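Local coordinates for putative sesquiterpene cyclase (Kitasatospora setae, PDB 4MC3), which catalyses the magnesium-dependent 1,11-cyclization of (2E,6E)-farnesyl diphosphate, with water, to (2Z,6E)-hedycaryol and diphosphate, at residues 125-130 / 136-141; 75-80 / 120-125. All blocks are in the same frame, centred on the assembly; numbering follows the deposited sequence.

In the fold
Helix 118-131 carries one side of both contacts. Its 120-125 end meets helix 65-84 in interaction 2, and its 125-130 end meets the start of helix 136-160 in interaction 1; Ala125 belongs to both ranges. The two centres lie about 14 Å apart and are joined by packing, Leu126 CD2 standing 3.9 Å from Leu77 CD2. Interaction 2 is the nearer to the chemistry: the segment 75-80 includes Thr78 of the pocket holding nerolidol, and the side chain of Leu77 is about 9 Å from that ligand. Interaction 1 lies away from the annotated sites, where the polypeptide turns back on itself.

Interaction 1 (125-130 / 136-141); sequences ALWQET and ATWCDA
Trp127 reaches across to Cys139 with the outer rim of its indole, CH2 lying 3.9 Å from Cys139 CB. That carbon sits at the ring edge, close to its plane, while Cys139 SG makes an oblique sulfur-aromatic contact, 5.1 Å from the centroid of the six-membered ring. Trp138 advances from the other helix, its CG anti to the backbone N (chi1 -179°), which carries the end of the indole toward helix 118-131. Its CZ3 comes within 4.2 Å of Trp127 CZ3, and its CH2 edge receives the methyl CG2 of Thr130 at 3.8 Å. The contacts join the two arms of a helical hairpin in the all-helical class I terpene synthase fold: the segments 125-130 and 136-141 run roughly antiparallel, their axes at 150° and 12.1 Å apart at closest approach. Tryptophans suit so wide a separation, since their long flat rings span it, and Phe142 meets both indoles. Two buried polar atoms have partners: Trp138 NE1 bonds to Asp186 O, and Thr130 OG1 bonds to Leu126 O (2.8 Å) from above the carbonyl plane and also to Trp74 NE1. A valine here in place of Thr130 has no hydroxyl, and would probably leave Trp74 NE1 without this partner and Leu126 O with one donor fewer. Loop residues Glu189 and Leu190 also touch the Trp138 side chain.

Interaction 2 (75-80 / 120-125); sequences IALTFR and ARALGA
Interaction 2 is a buried apolar contact between two helices distant in sequence, 65-84 and 118-131, within the bundle of the terpene synthase alpha domain. Leu77 supplies all of one side: its side chain sets out toward the other helix and divides there, one methyl to each of two neighbouring residues. Leu77 CD1 meets Ala122 CB at 4.0 Å, whereas Leu77 CD2 lies 3.7 Å from Leu123 CD1 and 3.8 Å from Leu123 CA. With chi1 at 179°, the side chain of Leu77 extends away from its own backbone N, which puts the fork against the other helix. The two leucine side chains cross at about a right angle, and CD2 of Leu77 also nears Leu123 CB, at 3.9 Å. Alanine suits position 122 because its single methyl points toward helix 65-84, and its small size is consistent with the close approach of the backbones here, 7.3 Å between Leu77 CA and Leu123 CA. Around this patch, Trp31 of helix 21-35 touches Leu77, and Leu104 and Thr107 of helix 95-107 touch Leu123. The next residue along, Thr78, turns to another side of its helix and contacts the bound nerolidol, consistent with this packing lying behind the pocket wall. With only carbon atoms meeting across it, the contact relies on van der Waals fit and burial, and its specificity comes from shape rather than from directed polar bonds.

Interaction 1 (125-130 / 136-141)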
loop_
_atom_site.group_PDB
_atom_site.type_symbol
_atom_site.label_atom_id
_atom_site.label_comp_id
_atom_site.label_asym_id
_atom_site.label_seq_id
_atom_site.Cartn_x
_atom_site.Cartn_y
_atom_site.Cartn_z
ATOM N N ALA A 125 -16.421 -5.257 10.561
ATOM C CA ALA A 125 -17.603 -4.596 10.012
ATOM C C ALA A 125 -17.232 -3.950 8.644
ATOM O O ALA A 125 -17.991 -3.948 7.677
ATOM C CB ALA A 125 -18.216 -3.590 11.013
ATOM N N LEU A 126 -16.052 -3.332 8.614
ATOM C CA LEU A 126 -15.577 -2.641 7.418
ATOM C C LEU A 126 -15.389 -3.685 6.305
ATOM O O LEU A 126 -15.737 -3.462 5.146
ATOM C CB LEU A 126 -14.299 -1.867 7.662
ATOM C CG LEU A 126 -13.777 -1.076 6.455
ATOM C CD1 LEU A 126 -14.795 -0.049 5.956
ATOM C CD2 LEU A 126 -12.477 -0.371 6.808
ATOM N N TRP A 127 -14.835 -4.836 6.639
ATOM C CA TRP A 127 -14.720 -5.917 5.650
ATOM C C TRP A 127 -16.068 -6.402 5.160
ATOM O O TRP A 127 -16.236 -6.596 3.961
ATOM C CB TRP A 127 -13.816 -7.064 6.153
ATOM C CG TRP A 127 -13.730 -8.199 5.171
ATOM C CD1 TRP A 127 -14.140 -9.484 5.383
ATOM C CD2 TRP A 127 -13.306 -8.127 3.804
ATOM N NE1 TRP A 127 -13.947 -10.206 4.223
ATOM C CE2 TRP A 127 -13.488 -9.384 3.242
ATOM C CE3 TRP A 127 -12.838 -7.105 2.998
ATOM C CZ2 TRP A 127 -13.160 -9.646 1.911
ATOM C CZ3 TRP A 127 -12.514 -7.361 1.683
ATOM C CH2 TRP A 127 -12.717 -8.619 1.150
ATOM N N GLN A 128 -17.036 -6.583 6.060
ATOM C CA GLN A 128 -18.371 -6.950 5.607
ATOM C C GLN A 128 -18.916 -5.971 4.567
ATOM O O GLN A 128 -19.471 -6.398 3.504
ATOM C CB GLN A 128 -19.362 -7.106 6.783
ATOM C CG GLN A 128 -20.752 -7.653 6.353
ATOM C CD GLN A 128 -21.755 -6.630 5.767
ATOM O OE1 GLN A 128 -21.615 -5.383 5.880
ATOM N NE2 GLN A 128 -22.795 -7.164 5.121
ATOM N N GLU A 129 -18.789 -4.687 4.827
ATOM C CA GLU A 129 -19.257 -3.636 3.912
ATOM C C GLU A 129 -18.507 -3.659 2.576
ATOM O O GLU A 129 -19.073 -3.496 1.506
ATOM C CB GLU A 129 -19.169 -2.262 4.578
ATOM C CG GLU A 129 -19.426 -1.071 3.637
ATOM C CD GLU A 129 -19.248 0.322 4.259
ATOM O OE1 GLU A 129 -18.837 0.466 5.450
ATOM O OE2 GLU A 129 -19.522 1.315 3.520
ATOM N N THR A 130 -17.206 -3.850 2.647
ATOM C CA THR A 130 -16.358 -3.837 1.474
ATOM C C THR A 130 -16.617 -5.054 0.567
ATOM O O THR A 130 -16.634 -4.937 -0.686
ATOM C CB THR A 130 -14.890 -3.740 1.949
ATOM O OG1 THR A 130 -14.699 -2.526 2.719
ATOM C CG2 THR A 130 -13.946 -3.676 0.760
ATOM N N ALA A 136 -15.945 -12.497 -5.838
ATOM C CA ALA A 136 -15.141 -13.375 -4.987
ATOM C C ALA A 136 -13.616 -13.324 -5.346
ATOM O O ALA A 136 -12.775 -13.382 -4.462
ATOM C CB ALA A 136 -15.671 -14.804 -5.073
ATOM N N THR A 137 -13.256 -13.281 -6.630
ATOM C CA THR A 137 -11.841 -13.303 -7.006
ATOM C C THR A 137 -11.162 -12.053 -6.454
ATOM O O THR A 137 -10.015 -12.101 -5.952
ATOM C CB THR A 137 -11.649 -13.449 -8.532
ATOM O OG1 THR A 137 -12.265 -14.713 -8.987
ATOM C CG2 THR A 137 -10.215 -13.510 -8.961
ATOM N N TRP A 138 -11.856 -10.932 -6.559
ATOM C CA TRP A 138 -11.330 -9.666 -5.977
ATOM C C TRP A 138 -11.191 -9.756 -4.465
ATOM O O TRP A 138 -10.203 -9.397 -3.890
ATOM C CB TRP A 138 -12.203 -8.484 -6.365
ATOM C CG TRP A 138 -11.676 -7.197 -5.795
ATOM C CD1 TRP A 138 -10.740 -6.398 -6.382
ATOM C CD2 TRP A 138 -12.011 -6.607 -4.559
ATOM N NE1 TRP A 138 -10.432 -5.359 -5.543
ATOM C CE2 TRP A 138 -11.199 -5.455 -4.420
ATOM C CE3 TRP A 138 -12.862 -6.952 -3.498
ATOM C CZ2 TRP A 138 -11.228 -4.664 -3.297
ATOM C CZ3 TRP A 138 -12.874 -6.172 -2.348
ATOM C CH2 TRP A 138 -12.030 -5.008 -2.258
ATOM N N CYS A 139 -12.211 -10.284 -3.799
ATOM C CA CYS A 139 -12.213 -10.408 -2.347
ATOM C C CYS A 139 -11.027 -11.241 -1.901
ATOM O O CYS A 139 -10.330 -10.904 -0.952
ATOM C CB CYS A 139 -13.529 -10.968 -1.796
ATOM S SG CYS A 139 -14.978 -9.923 -2.021
ATOM N N ASP A 140 -10.800 -12.350 -2.594
ATOM C CA ASP A 140 -9.700 -13.236 -2.232
ATOM C C ASP A 140 -8.333 -12.508 -2.423
ATOM O O ASP A 140 -7.396 -12.694 -1.632
ATOM C CB ASP A 140 -9.721 -14.487 -3.092
ATOM C CG ASP A 140 -10.799 -15.455 -2.695
ATOM O OD1 ASP A 140 -11.397 -15.333 -1.611
ATOM O OD2 ASP A 140 -11.006 -16.406 -3.475
ATOM N N ALA A 141 -8.208 -11.701 -3.487
ATOM C CA ALA A 141 -6.961 -10.962 -3.770
ATOM C C ALA A 141 -6.729 -9.939 -2.674
ATOM O O ALA A 141 -5.638 -9.852 -2.114
ATOM C CB ALA A 141 -7.036 -10.290 -5.108
#

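Interaction 2 (75-80 / 120-125)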
loop_
_atom_site.group_PDB
_atom_site.type_symbol
_atom_site.label_atom_id
_atom_site.label_comp_id
_atom_site.label_asym_id
_atom_site.label_seq_id
_atom_site.Cartn_x
_atom_site.Cartn_y
_atom_site.Cartn_z
ATOM N N ILE A 75 -7.618 3.332 5.318
ATOM C CA ILE A 75 -6.381 4.005 5.768
ATOM C C ILE A 75 -6.467 4.439 7.236
ATOM O O ILE A 75 -5.532 4.234 7.998
ATOM C CB ILE A 75 -6.027 5.168 4.839
ATOM C CG1 ILE A 75 -5.655 4.644 3.430
ATOM C CG2 ILE A 75 -4.915 5.981 5.451
ATOM C CD1 ILE A 75 -5.373 5.765 2.427
ATOM N N ALA A 76 -7.602 4.991 7.638
ATOM C CA ALA A 76 -7.759 5.387 9.040
ATOM C C ALA A 76 -7.682 4.191 9.966
ATOM O O ALA A 76 -7.044 4.256 11.021
ATOM C CB ALA A 76 -9.082 6.096 9.224
ATOM N N LEU A 77 -8.347 3.106 9.596
ATOM C CA LEU A 77 -8.276 1.892 10.392
ATOM C C LEU A 77 -6.850 1.377 10.518
ATOM O O LEU A 77 -6.443 0.954 11.603
ATOM C CB LEU A 77 -9.216 0.858 9.847
ATOM C CG LEU A 77 -9.239 -0.475 10.561
ATOM C CD1 LEU A 77 -9.776 -0.411 11.971
ATOM C CD2 LEU A 77 -10.049 -1.439 9.699
ATOM N N THR A 78 -6.126 1.334 9.394
ATOM C CA THR A 78 -4.747 0.828 9.441
ATOM C C THR A 78 -3.817 1.724 10.254
ATOM O O THR A 78 -2.936 1.209 10.956
ATOM C CB THR A 78 -4.199 0.462 8.040
ATOM O OG1 THR A 78 -4.117 1.610 7.246
ATOM C CG2 THR A 78 -5.077 -0.507 7.374
ATOM N N PHE A 79 -4.066 3.048 10.233
ATOM C CA PHE A 79 -3.336 3.939 11.118
ATOM C C PHE A 79 -3.558 3.581 12.559
ATOM O O PHE A 79 -2.586 3.519 13.350
ATOM C CB PHE A 79 -3.682 5.430 10.930
ATOM C CG PHE A 79 -3.121 6.274 12.058
ATOM C CD1 PHE A 79 -3.926 6.713 13.101
ATOM C CD2 PHE A 79 -1.734 6.448 12.169
ATOM C CE1 PHE A 79 -3.389 7.411 14.161
ATOM C CE2 PHE A 79 -1.197 7.141 13.240
ATOM C CZ PHE A 79 -2.033 7.624 14.235
ATOM N N ARG A 80 -4.805 3.321 12.922
ATOM C CA ARG A 80 -5.134 2.979 14.309
ATOM C C ARG A 80 -4.530 1.629 14.702
ATOM O O ARG A 80 -3.970 1.512 15.786
ATOM C CB ARG A 80 -6.624 2.999 14.537
ATOM C CG ARG A 80 -7.060 2.690 15.972
ATOM C CD ARG A 80 -6.441 3.632 17.002
ATOM N NE ARG A 80 -7.114 3.439 18.281
ATOM C CZ ARG A 80 -6.754 3.984 19.442
ATOM N NH1 ARG A 80 -5.704 4.799 19.530
ATOM N NH2 ARG A 80 -7.458 3.706 20.518
ATOM N N ALA A 120 -10.582 -4.388 16.170
ATOM C CA ALA A 120 -10.941 -5.639 15.496
ATOM C C ALA A 120 -12.387 -5.686 15.050
ATOM O O ALA A 120 -12.706 -6.183 13.961
ATOM C CB ALA A 120 -10.596 -6.832 16.359
ATOM N N ARG A 121 -13.275 -5.199 15.909
ATOM C CA ARG A 121 -14.687 -5.140 15.553
ATOM C C ARG A 121 -14.887 -4.208 14.350
ATOM O O ARG A 121 -15.709 -4.519 13.462
ATOM C CB ARG A 121 -15.505 -4.761 16.782
ATOM C CG ARG A 121 -15.528 -5.848 17.862
ATOM C CD ARG A 121 -16.652 -5.645 18.882
ATOM N NE ARG A 121 -17.170 -6.926 19.391
ATOM C CZ ARG A 121 -18.322 -7.085 20.049
ATOM N NH1 ARG A 121 -19.125 -6.048 20.311
ATOM N NH2 ARG A 121 -18.681 -8.302 20.454
ATOM N N ALA A 122 -14.200 -3.076 14.330
ATOM C CA ALA A 122 -14.260 -2.168 13.189
ATOM C C ALA A 122 -13.760 -2.837 11.920
ATOM O O ALA A 122 -14.377 -2.658 10.847
ATOM C CB ALA A 122 -13.515 -0.901 13.428
ATOM N N LEU A 123 -12.689 -3.619 12.016
ATOM C CA LEU A 123 -12.175 -4.315 10.830
ATOM C C LEU A 123 -13.197 -5.301 10.303
ATOM O O LEU A 123 -13.446 -5.381 9.077
ATOM C CB LEU A 123 -10.838 -5.032 11.128
ATOM C CG LEU A 123 -10.262 -5.880 10.010
ATOM C CD1 LEU A 123 -9.992 -5.059 8.769
ATOM C CD2 LEU A 123 -8.952 -6.538 10.455
ATOM N N GLY A 124 -13.813 -6.079 11.174
ATOM C CA GLY A 124 -14.749 -7.060 10.691
ATOM C C GLY A 124 -15.947 -6.399 10.029
ATOM O O GLY A 124 -16.422 -6.894 9.034
ATOM N N ALA A 125 -16.421 -5.257 10.561
ATOM C CA ALA A 125 -17.603 -4.596 10.012
ATOM C C ALA A 125 -17.232 -3.950 8.644
ATOM O O ALA A 125 -17.991 -3.948 7.677
ATOM C CB ALA A 125 -18.216 -3.590 11.013
#